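Local coordinates for glutaredoxin, CPYC type (Chlamydomonas reinhardtii, PDB 7NCV), which probably reduces disulfides and glutathionylated proteins at the expense of glutathione, as a dithiol glutaredoxin of the thioredoxin fold, at residues S16-I20 with L101-A106; V19-T25 with Y45-E51. All blocks are in the same frame, centred on the assembly; numbering follows the deposited sequence.

Both interactions start from strand 19-23, which lies inside the four-stranded sheet, and their centres are about 15 Å apart. Interaction 1 covers the N-terminal end of this strand with the end of the last helix, 96-103. Interaction 2 pairs the strand along its length with edge strand 46-49 and runs on to a bound sodium ion. Val-19 serves both, with one methyl group turned to each partner. The two also touch directly, since Asn-17 OD1 and Thr-46 OG1 lie 3.2 Å apart in a probable hydrogen bond. The redox-active cysteines Cys-27 and Cys-30, reduced in this crystal, adjoin interaction 2, where Ser-23 packs on Cys-30 at the start of helix 28-41.

Interaction 1: residues S16-I20 with L101-A106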
# COMPACT_ATOMS: atom_id res chain seq x y z
N SER A 16 11.29 4.28 -0.23
CA SER A 16 11.80 4.82 -1.49
C SER A 16 10.71 5.11 -2.51
O SER A 16 11.02 5.50 -3.65
CB SER A 16 12.86 3.89 -2.09
OG SER A 16 12.30 2.64 -2.45
N ASN A 17 9.44 4.91 -2.18
CA ASN A 17 8.32 5.18 -3.08
C ASN A 17 7.41 6.17 -2.40
O ASN A 17 7.09 6.00 -1.21
CB ASN A 17 7.51 3.93 -3.41
CG ASN A 17 8.25 3.07 -4.39
OD1 ASN A 17 8.21 3.37 -5.61
ND2 ASN A 17 9.08 2.14 -3.89
N LYS A 18 6.97 7.20 -3.12
CA LYS A 18 6.02 8.12 -2.48
C LYS A 18 4.72 7.43 -2.12
O LYS A 18 4.14 7.75 -1.07
CB LYS A 18 5.76 9.32 -3.39
CG LYS A 18 7.03 10.18 -3.65
CD LYS A 18 6.68 11.37 -4.50
CE LYS A 18 7.96 12.11 -4.87
NZ LYS A 18 8.50 12.88 -3.73
N VAL A 19 4.24 6.52 -2.95
CA VAL A 19 2.98 5.81 -2.71
C VAL A 19 3.20 4.37 -3.16
O VAL A 19 3.70 4.15 -4.29
CB VAL A 19 1.84 6.41 -3.55
CG1 VAL A 19 0.53 5.61 -3.36
CG2 VAL A 19 1.65 7.89 -3.24
N ILE A 20 2.91 3.41 -2.29
CA ILE A 20 3.07 2.01 -2.67
C ILE A 20 1.92 1.23 -2.01
O ILE A 20 1.54 1.48 -0.86
CB ILE A 20 4.47 1.44 -2.30
CG1 ILE A 20 4.58 -0.04 -2.69
CG2 ILE A 20 4.76 1.61 -0.79
CD1 ILE A 20 6.07 -0.55 -2.65
N LEU A 101 -1.21 13.16 -0.27
CA LEU A 101 -0.46 13.01 -1.53
C LEU A 101 0.31 14.27 -1.83
O LEU A 101 1.46 14.19 -2.34
CB LEU A 101 -1.42 12.66 -2.68
CG LEU A 101 -2.02 11.25 -2.59
CD1 LEU A 101 -3.08 11.08 -3.68
CD2 LEU A 101 -0.97 10.10 -2.67
N GLN A 102 -0.28 15.43 -1.57
CA GLN A 102 0.44 16.69 -1.75
C GLN A 102 1.66 16.76 -0.85
O GLN A 102 2.77 17.12 -1.32
CB GLN A 102 -0.51 17.85 -1.50
CG GLN A 102 -1.57 17.97 -2.59
CD GLN A 102 -2.76 18.86 -2.17
OE1 GLN A 102 -3.06 19.01 -0.99
NE2 GLN A 102 -3.42 19.46 -3.15
N GLU A 103 1.49 16.41 0.43
CA GLU A 103 2.58 16.46 1.40
C GLU A 103 3.69 15.49 1.02
O GLU A 103 4.88 15.79 1.26
CB GLU A 103 2.02 16.17 2.79
CG GLU A 103 1.09 17.34 3.27
CD GLU A 103 0.41 17.05 4.58
OE1 GLU A 103 0.38 15.89 5.02
OE2 GLU A 103 -0.08 18.05 5.16
N ALA A 104 3.35 14.37 0.38
CA ALA A 104 4.34 13.40 -0.11
C ALA A 104 5.05 13.84 -1.37
O ALA A 104 6.02 13.15 -1.79
CB ALA A 104 3.66 12.06 -0.40
N GLY A 105 4.62 14.93 -2.01
CA GLY A 105 5.17 15.29 -3.32
C GLY A 105 4.72 14.42 -4.47
O GLY A 105 5.34 14.45 -5.55
N ALA A 106 3.63 13.66 -4.30
CA ALA A 106 3.07 12.82 -5.32
C ALA A 106 2.01 13.55 -6.14
O ALA A 106 1.64 13.07 -7.22
CB ALA A 106 2.43 11.56 -4.66
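A lysine-to-helix-end hydrogen bond above a small apolar core joins Lys-18 and Val-19, at the start of strand 19-23, to the C-terminal end of helix 96-103. The outer layer is polar. Lys-18 runs straight from CB to CE and bends only at its last torsion (chi4 -74°), which brings Lys-18 NZ to 3.2 Å from Ala-104 O. The nitrogen lies in the carbonyl plane, and the C=O...N angle is 149°. A lysine suits this place: its methylenes pack over the turn, CD lying 3.5 Å from Gly-105 O, while its charge meets a carbonyl at the end of a helix, where the dipole would probably favour a cation.

The acceptor is set in place by the way the helix stops. Gly-105 takes positive phi (73°), which glycine adopts readily, and the chain folds back so that Ala-106 N bonds to Leu-101 O at 3.0 Å and Gly-105 N to Gln-102 O at 2.9 Å.

Beneath this turn the contact is apolar. Val-19 CG2, anti to its own carbonyl carbon, reaches Leu-101 CD2 at 3.5 Å, closer than usual for two methyl groups, and the two side chains cross at about a right angle. The same methyl also meets Ala-106 CB at 4.0 Å, where a small residue lets the chain end lie close to the strand. Leu-37 and Ile-41 of helix 28-41 also pack on Val-19, while Phe-40 and Ile-77 pack on Leu-101, so the methyl pair belongs to the hydrophobic core between sheet and helices. The backbone turn is a Schellman motif, here closing the C-terminal helix of a glutaredoxin against the first strand of its thioredoxin-type sheet.

Interaction 2: residues V19-T25 with Y45-E51; sequences VIVYSKT and YTVVELE. With NA (sodium ion), chain D.
Val-48 packs against the ring of Tyr-22 on the closely packed side of two parallel strands, 19-23 and 46-49. Its CB lies 3.6 Å from Tyr-22 CE1, the side chains running side by side, and Val-48 CG2 also meets Ile-20 CD1. Beta-branched residues suit the extended backbone, and helices 3-16 and 58-67 close over the aromatic ring. Between the strands, Val-21 and Ser-23 each give an N-H to strand 46-49 and accept one, Val-21 O from Val-48 N (nearly straight, 168°) and Ser-23 O from Leu-50 N beyond the strand.

At the C-terminal ends of the strands and beyond, the contact turns polar and watery. Ser-23 OG, anti to its backbone N (chi1 172°), donates to Glu-49 OE1 at 2.7 Å on the syn side, somewhat out of the carboxylate plane; Glu-49 OE2 forms a salt bridge with Lys-34. The Glu-51 carboxylate takes two bonds from one residue: Thr-25 N reaches OE1 at 2.9 Å from above its plane, and Thr-25 OG1 gives a short bond to OE2 of 2.6 Å. One water links Thr-25 OG1 to Glu-49 OE2, weakly at the glutamate. Another joins Glu-51 OE2 to the sodium ion, which Glu-49 O binds at 2.8 Å; Asn-52 also belongs to the site. Both carboxylates thus gather donors; Lys-34 probably offsets the charge of Glu-49, and the sodium, through its water, part of that of Glu-51.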
# COMPACT_ATOMS: atom_id res chain seq x y z
N VAL A 19 4.24 6.52 -2.95
CA VAL A 19 2.98 5.81 -2.71
C VAL A 19 3.20 4.37 -3.16
O VAL A 19 3.70 4.15 -4.29
CB VAL A 19 1.84 6.41 -3.55
CG1 VAL A 19 0.53 5.61 -3.36
CG2 VAL A 19 1.65 7.89 -3.24
N ILE A 20 2.91 3.41 -2.29
CA ILE A 20 3.07 2.01 -2.67
C ILE A 20 1.92 1.23 -2.01
O ILE A 20 1.54 1.48 -0.86
CB ILE A 20 4.47 1.44 -2.30
CG1 ILE A 20 4.58 -0.04 -2.69
CG2 ILE A 20 4.76 1.61 -0.79
CD1 ILE A 20 6.07 -0.55 -2.65
N VAL A 21 1.36 0.28 -2.75
CA VAL A 21 0.24 -0.54 -2.30
C VAL A 21 0.68 -1.98 -2.45
O VAL A 21 1.04 -2.40 -3.56
CB VAL A 21 -0.99 -0.32 -3.17
CG1 VAL A 21 -2.17 -1.18 -2.63
CG2 VAL A 21 -1.36 1.15 -3.23
N TYR A 22 0.61 -2.76 -1.37
CA TYR A 22 0.75 -4.21 -1.43
C TYR A 22 -0.64 -4.78 -1.63
O TYR A 22 -1.58 -4.40 -0.91
CB TYR A 22 1.39 -4.73 -0.14
CG TYR A 22 2.86 -4.41 -0.18
CD1 TYR A 22 3.75 -5.29 -0.79
CD2 TYR A 22 3.34 -3.16 0.24
CE1 TYR A 22 5.12 -4.98 -0.96
CE2 TYR A 22 4.71 -2.83 0.12
CZ TYR A 22 5.58 -3.76 -0.47
OH TYR A 22 6.94 -3.43 -0.61
N SER A 23 -0.77 -5.66 -2.63
CA SER A 23 -2.09 -6.01 -3.16
C SER A 23 -2.09 -7.46 -3.61
O SER A 23 -1.05 -8.14 -3.61
CB SER A 23 -2.33 -5.03 -4.32
OG SER A 23 -3.50 -5.32 -5.11
N LYS A 24 -3.28 -7.96 -3.96
CA LYS A 24 -3.40 -9.15 -4.81
C LYS A 24 -4.39 -8.81 -5.92
O LYS A 24 -5.25 -7.93 -5.75
CB LYS A 24 -3.90 -10.37 -4.07
CG LYS A 24 -2.90 -10.84 -3.03
CD LYS A 24 -3.43 -12.03 -2.20
CE LYS A 24 -2.42 -12.34 -1.04
NZ LYS A 24 -3.10 -13.42 -0.20
N THR A 25 -4.23 -9.46 -7.08
CA THR A 25 -5.06 -9.16 -8.25
C THR A 25 -6.55 -9.34 -7.95
O THR A 25 -7.36 -8.46 -8.27
CB THR A 25 -4.64 -10.04 -9.43
OG1 THR A 25 -3.26 -9.69 -9.73
CG2 THR A 25 -5.51 -9.83 -10.68
N TYR A 45 1.88 5.30 -9.40
CA TYR A 45 2.33 4.77 -8.13
C TYR A 45 2.55 3.28 -8.27
O TYR A 45 1.92 2.60 -9.09
CB TYR A 45 1.35 5.05 -6.97
CG TYR A 45 -0.06 4.49 -7.16
CD1 TYR A 45 -1.04 5.21 -7.87
CD2 TYR A 45 -0.41 3.20 -6.69
CE1 TYR A 45 -2.33 4.71 -8.09
CE2 TYR A 45 -1.66 2.69 -6.90
CZ TYR A 45 -2.63 3.44 -7.59
OH TYR A 45 -3.86 2.94 -7.81
N THR A 46 3.28 2.75 -7.30
CA THR A 46 3.68 1.36 -7.30
C THR A 46 2.62 0.47 -6.66
O THR A 46 2.16 0.74 -5.55
CB THR A 46 4.98 1.17 -6.52
OG1 THR A 46 6.00 1.78 -7.30
CG2 THR A 46 5.33 -0.28 -6.40
N VAL A 47 2.25 -0.61 -7.35
CA VAL A 47 1.51 -1.73 -6.79
C VAL A 47 2.36 -2.97 -6.85
O VAL A 47 2.93 -3.28 -7.89
CB VAL A 47 0.19 -1.97 -7.55
CG1 VAL A 47 -0.57 -3.15 -6.95
CG2 VAL A 47 -0.67 -0.72 -7.52
N VAL A 48 2.47 -3.68 -5.72
CA VAL A 48 3.18 -4.96 -5.64
C VAL A 48 2.09 -6.02 -5.47
O VAL A 48 1.48 -6.13 -4.39
CB VAL A 48 4.16 -5.01 -4.47
CG1 VAL A 48 4.90 -6.37 -4.50
CG2 VAL A 48 5.15 -3.84 -4.55
N GLU A 49 1.83 -6.80 -6.51
CA GLU A 49 0.85 -7.89 -6.39
C GLU A 49 1.52 -9.12 -5.84
O GLU A 49 2.61 -9.51 -6.30
CB GLU A 49 0.25 -8.21 -7.76
CG GLU A 49 -0.46 -7.01 -8.46
CD GLU A 49 -1.75 -6.53 -7.83
OE1 GLU A 49 -2.13 -7.01 -6.73
OE2 GLU A 49 -2.34 -5.62 -8.45
N LEU A 50 0.88 -9.77 -4.87
CA LEU A 50 1.52 -10.82 -4.10
C LEU A 50 1.10 -12.25 -4.47
O LEU A 50 1.79 -13.20 -4.04
CB LEU A 50 1.30 -10.60 -2.60
CG LEU A 50 1.91 -9.33 -2.02
CD1 LEU A 50 1.57 -9.25 -0.50
CD2 LEU A 50 3.41 -9.36 -2.19
N GLU A 51 -0.01 -12.45 -5.23
CA GLU A 51 -0.53 -13.80 -5.35
C GLU A 51 0.40 -14.76 -6.10
O GLU A 51 0.32 -15.96 -5.87
CB GLU A 51 -1.94 -13.78 -6.00
CG GLU A 51 -1.90 -13.49 -7.47
CD GLU A 51 -1.85 -12.01 -7.81
OE1 GLU A 51 -1.81 -11.10 -6.93
OE2 GLU A 51 -1.87 -11.72 -9.03
NA NA D . 2.14 -11.77 -7.96
O HOH W 1 -3.04 -7.20 -11.06
O HOH W 2 0.64 -11.28 -10.19